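Local coordinates for glucose-binding protein (PDB 2B3F) that binds glucose and galactose and probably delivers sugar to a binding-protein-dependent transport system, at residues Met1-Glu13 and Arg53-His66. Sequence-based numbering, arbitrary orientation.
Sequences MKLEIFSWWAGDE and RMLGGDPPDTFQVH. With GAL (beta-D-galactopyranose), chain G.
Gln64 reaches from strand 62-66 across the C-terminal end of strand 2-7 and lies between the indoles of Trp8 and Trp9. Its CB packs on the Phe6 carbonyl and the Ser7 backbone; with CG anti to the backbone N (chi1 -178°) and the chain extended, the amide is carried between the two rings. CG sits over the six-membered ring of Trp8 in a CH-pi contact, and CD lies between Trp9 CE2 and Trp8 CE3. The amide stacks almost flat on Trp8, their planes 17° apart, and is turned somewhat more against Trp9. Gln64 OE1 lies over the centre of the Trp9 ring and accepts a nearly straight bond from Trp8 N, while NE2 rests on the Trp8 face toward its rim and donates to Asp278. These two bonds fix which way round the amide lies. NE2 and Trp9 NE1, both donors, are not bonded; the indole N-H of Trp9 goes to galactose O3. Trp8 NE1 donates to galactose O5 (3.3 Å). Beyond the amide, the edge of Trp8 points at the His66 face in an offset edge-to-face pair; His66 NE2 bonds galactose O2 at 2.8 Å, with its ND1 bonded to Glu70. Were Trp8 an alanine, the Gln64 amide would probably lose the ring it stacks on, and galactose O5 its bond from NE1. Farther back, the strands pair in parallel through Phe6 N to Thr62 O (3.0 Å) and Gln64 N to Phe6 O (2.8 Å). Before the pairing, Asp61 OD2 accepts from Glu4 N at 2.8 Å, and Arg53 grips the Glu4 carboxylate end-on through NH1 and NH2. Parallel strands with sugar-binding residues at and just beyond their C-terminal ends are characteristic of the alpha/beta lobes of periplasmic binding proteins.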
# COMPACT_ATOMS: atom_id res chain seq x y z
N MET A 1 -13.65 30.62 -2.43
CA MET A 1 -13.82 29.29 -1.78
C MET A 1 -13.00 28.26 -2.53
O MET A 1 -13.25 27.98 -3.71
CB MET A 1 -15.28 28.89 -1.76
CG MET A 1 -16.09 29.59 -0.70
SD MET A 1 -16.24 28.59 0.79
CE MET A 1 -14.77 29.11 1.64
N LYS A 2 -12.00 27.71 -1.84
CA LYS A 2 -11.08 26.75 -2.43
C LYS A 2 -10.80 25.59 -1.49
O LYS A 2 -11.00 25.67 -0.27
CB LYS A 2 -9.77 27.44 -2.79
CG LYS A 2 -9.94 28.52 -3.84
CD LYS A 2 -8.65 29.21 -4.16
CE LYS A 2 -8.87 30.34 -5.17
NZ LYS A 2 -9.34 31.59 -4.49
N LEU A 3 -10.35 24.49 -2.09
CA LEU A 3 -9.86 23.34 -1.34
C LEU A 3 -8.79 22.66 -2.18
O LEU A 3 -9.05 22.25 -3.30
CB LEU A 3 -10.97 22.34 -1.06
CG LEU A 3 -10.49 21.03 -0.43
CD1 LEU A 3 -10.03 21.21 1.01
CD2 LEU A 3 -11.57 19.97 -0.53
N GLU A 4 -7.59 22.56 -1.61
CA GLU A 4 -6.45 21.96 -2.30
C GLU A 4 -6.15 20.60 -1.66
O GLU A 4 -5.73 20.52 -0.52
CB GLU A 4 -5.23 22.87 -2.20
CG GLU A 4 -4.04 22.31 -2.97
CD GLU A 4 -2.80 23.14 -2.82
OE1 GLU A 4 -2.60 23.72 -1.73
OE2 GLU A 4 -2.01 23.19 -3.78
N ILE A 5 -6.36 19.55 -2.45
CA ILE A 5 -6.20 18.17 -2.01
C ILE A 5 -4.93 17.63 -2.65
O ILE A 5 -4.84 17.58 -3.86
CB ILE A 5 -7.35 17.29 -2.48
CG1 ILE A 5 -8.71 17.78 -1.92
CG2 ILE A 5 -7.13 15.85 -2.05
CD1 ILE A 5 -9.88 17.18 -2.62
N PHE A 6 -4.00 17.20 -1.80
CA PHE A 6 -2.69 16.72 -2.23
C PHE A 6 -2.66 15.19 -2.14
O PHE A 6 -3.04 14.61 -1.13
CB PHE A 6 -1.63 17.38 -1.35
CG PHE A 6 -0.19 17.13 -1.77
CD1 PHE A 6 0.55 18.13 -2.39
CD2 PHE A 6 0.44 15.92 -1.48
CE1 PHE A 6 1.89 17.92 -2.76
CE2 PHE A 6 1.79 15.72 -1.83
CZ PHE A 6 2.49 16.73 -2.47
N SER A 7 -2.24 14.52 -3.21
CA SER A 7 -2.22 13.06 -3.25
C SER A 7 -1.29 12.60 -4.38
O SER A 7 -0.74 13.43 -5.12
CB SER A 7 -3.63 12.48 -3.48
OG SER A 7 -4.02 12.53 -4.86
N TRP A 8 -1.16 11.29 -4.50
CA TRP A 8 -0.48 10.72 -5.68
C TRP A 8 -1.42 9.94 -6.58
O TRP A 8 -0.98 9.07 -7.37
CB TRP A 8 0.76 9.93 -5.27
CG TRP A 8 0.64 8.74 -4.43
CD1 TRP A 8 0.50 7.44 -4.84
CD2 TRP A 8 0.79 8.68 -3.00
NE1 TRP A 8 0.53 6.58 -3.76
CE2 TRP A 8 0.71 7.32 -2.62
CE3 TRP A 8 0.97 9.66 -2.02
CZ2 TRP A 8 0.80 6.92 -1.28
CZ3 TRP A 8 1.06 9.26 -0.71
CH2 TRP A 8 0.97 7.91 -0.35
N TRP A 9 -2.71 10.27 -6.51
CA TRP A 9 -3.67 9.53 -7.28
C TRP A 9 -3.87 10.14 -8.68
O TRP A 9 -4.94 10.58 -9.06
CB TRP A 9 -4.96 9.41 -6.48
CG TRP A 9 -4.83 8.48 -5.32
CD1 TRP A 9 -4.04 7.36 -5.22
CD2 TRP A 9 -5.52 8.60 -4.07
NE1 TRP A 9 -4.21 6.78 -3.98
CE2 TRP A 9 -5.11 7.52 -3.27
CE3 TRP A 9 -6.44 9.52 -3.57
CZ2 TRP A 9 -5.61 7.33 -1.98
CZ3 TRP A 9 -6.91 9.34 -2.27
CH2 TRP A 9 -6.52 8.25 -1.51
N ALA A 10 -2.78 10.15 -9.44
CA ALA A 10 -2.76 10.70 -10.78
C ALA A 10 -3.12 9.64 -11.81
O ALA A 10 -3.03 8.43 -11.56
CB ALA A 10 -1.37 11.23 -11.06
N GLY A 11 -3.50 10.10 -13.00
CA GLY A 11 -3.72 9.22 -14.10
C GLY A 11 -4.78 8.20 -13.78
O GLY A 11 -5.86 8.55 -13.26
N ASP A 12 -4.46 6.93 -14.04
CA ASP A 12 -5.44 5.89 -13.88
C ASP A 12 -5.65 5.52 -12.41
O ASP A 12 -6.49 4.68 -12.13
CB ASP A 12 -5.13 4.65 -14.74
CG ASP A 12 -3.80 4.00 -14.40
OD1 ASP A 12 -3.49 3.80 -13.20
OD2 ASP A 12 -3.07 3.64 -15.38
N GLU A 13 -4.88 6.12 -11.51
CA GLU A 13 -5.18 5.98 -10.08
C GLU A 13 -6.28 6.93 -9.62
O GLU A 13 -6.76 6.81 -8.47
CB GLU A 13 -3.92 6.16 -9.24
CG GLU A 13 -2.84 5.10 -9.52
CD GLU A 13 -2.01 4.76 -8.31
OE1 GLU A 13 -0.76 4.72 -8.41
OE2 GLU A 13 -2.63 4.48 -7.25
N ARG A 53 6.98 21.66 0.36
CA ARG A 53 5.85 22.52 0.71
C ARG A 53 5.73 22.75 2.20
O ARG A 53 5.60 23.89 2.65
CB ARG A 53 4.55 21.93 0.19
CG ARG A 53 4.45 22.07 -1.28
CD ARG A 53 3.08 21.88 -1.76
NE ARG A 53 2.19 22.92 -1.25
CZ ARG A 53 0.95 23.08 -1.67
NH1 ARG A 53 0.47 22.28 -2.60
NH2 ARG A 53 0.20 24.03 -1.14
N MET A 54 5.81 21.67 2.97
CA MET A 54 5.66 21.76 4.41
C MET A 54 6.81 22.56 5.03
O MET A 54 6.58 23.46 5.84
CB MET A 54 5.59 20.36 5.02
CG MET A 54 4.32 19.59 4.65
SD MET A 54 2.75 20.29 5.30
CE MET A 54 2.76 19.60 6.93
N LEU A 55 8.04 22.27 4.64
CA LEU A 55 9.18 23.02 5.21
C LEU A 55 9.19 24.48 4.74
O LEU A 55 9.71 25.36 5.43
CB LEU A 55 10.51 22.30 4.89
CG LEU A 55 10.72 20.91 5.50
CD1 LEU A 55 12.04 20.30 5.01
CD2 LEU A 55 10.68 20.96 7.02
N GLY A 56 8.64 24.75 3.57
CA GLY A 56 8.54 26.11 3.06
C GLY A 56 7.42 26.90 3.70
O GLY A 56 7.25 28.10 3.41
N GLY A 57 6.65 26.25 4.57
CA GLY A 57 5.51 26.90 5.23
C GLY A 57 4.30 27.08 4.31
O GLY A 57 3.52 28.01 4.51
N ASP A 58 4.13 26.19 3.34
CA ASP A 58 3.05 26.26 2.38
C ASP A 58 2.29 24.93 2.31
O ASP A 58 2.27 24.25 1.27
CB ASP A 58 3.60 26.65 1.00
CG ASP A 58 2.52 26.92 -0.03
OD1 ASP A 58 1.36 27.24 0.35
OD2 ASP A 58 2.82 26.79 -1.23
N PRO A 59 1.64 24.54 3.42
CA PRO A 59 0.91 23.28 3.43
C PRO A 59 -0.29 23.28 2.49
O PRO A 59 -0.96 24.32 2.32
CB PRO A 59 0.40 23.17 4.88
CG PRO A 59 0.35 24.55 5.36
CD PRO A 59 1.52 25.25 4.71
N PRO A 60 -0.61 22.11 1.90
CA PRO A 60 -1.86 22.01 1.20
C PRO A 60 -2.98 21.94 2.26
O PRO A 60 -2.69 21.86 3.45
CB PRO A 60 -1.73 20.68 0.45
CG PRO A 60 -0.85 19.88 1.30
CD PRO A 60 0.13 20.83 1.91
N ASP A 61 -4.23 21.99 1.84
CA ASP A 61 -5.33 21.92 2.81
C ASP A 61 -5.43 20.56 3.49
O ASP A 61 -5.85 20.44 4.63
CB ASP A 61 -6.65 22.31 2.16
CG ASP A 61 -6.67 23.77 1.78
OD1 ASP A 61 -6.08 24.57 2.54
OD2 ASP A 61 -7.24 24.11 0.71
N THR A 62 -5.02 19.52 2.77
CA THR A 62 -5.02 18.16 3.27
C THR A 62 -4.13 17.35 2.32
O THR A 62 -3.97 17.71 1.14
CB THR A 62 -6.44 17.56 3.34
OG1 THR A 62 -6.41 16.29 4.00
CG2 THR A 62 -7.08 17.42 1.94
N PHE A 63 -3.54 16.29 2.85
CA PHE A 63 -2.67 15.44 2.01
C PHE A 63 -2.85 13.96 2.32
O PHE A 63 -3.07 13.54 3.47
CB PHE A 63 -1.21 15.87 2.09
CG PHE A 63 -0.61 15.78 3.47
CD1 PHE A 63 -0.12 14.58 3.97
CD2 PHE A 63 -0.47 16.93 4.24
CE1 PHE A 63 0.46 14.51 5.24
CE2 PHE A 63 0.11 16.87 5.49
CZ PHE A 63 0.58 15.67 6.00
N GLN A 64 -2.77 13.17 1.26
CA GLN A 64 -2.78 11.73 1.38
C GLN A 64 -1.58 11.27 2.21
O GLN A 64 -0.43 11.67 1.98
CB GLN A 64 -2.70 11.10 -0.01
CG GLN A 64 -2.74 9.61 -0.01
CD GLN A 64 -2.49 9.00 -1.41
OE1 GLN A 64 -2.42 9.73 -2.39
NE2 GLN A 64 -2.36 7.69 -1.47
N VAL A 65 -1.85 10.45 3.21
CA VAL A 65 -0.82 9.97 4.11
C VAL A 65 -1.20 8.61 4.66
O VAL A 65 -2.36 8.32 4.95
CB VAL A 65 -0.56 10.97 5.25
CG1 VAL A 65 -1.83 11.23 6.06
CG2 VAL A 65 0.62 10.55 6.14
N HIS A 66 -0.21 7.76 4.79
CA HIS A 66 -0.43 6.44 5.30
C HIS A 66 -0.61 6.40 6.80
O HIS A 66 0.20 6.95 7.55
CB HIS A 66 0.72 5.50 4.93
CG HIS A 66 0.74 5.13 3.48
ND1 HIS A 66 1.87 5.26 2.70
CD2 HIS A 66 -0.22 4.64 2.67
CE1 HIS A 66 1.60 4.85 1.48
NE2 HIS A 66 0.34 4.46 1.43
C1 GAL G . 0.13 3.09 -2.09
C2 GAL G . -1.18 3.85 -1.81
C3 GAL G . -2.30 3.42 -2.75
C4 GAL G . -1.85 3.49 -4.21
C5 GAL G . -0.47 2.79 -4.34
C6 GAL G . 0.12 2.80 -5.76
O1 GAL G . 1.16 3.54 -1.27
O2 GAL G . -1.54 3.65 -0.43
O3 GAL G . -3.43 4.24 -2.56
O4 GAL G . -1.80 4.84 -4.57
O5 GAL G . 0.48 3.33 -3.46
O6 GAL G . 0.56 4.08 -6.10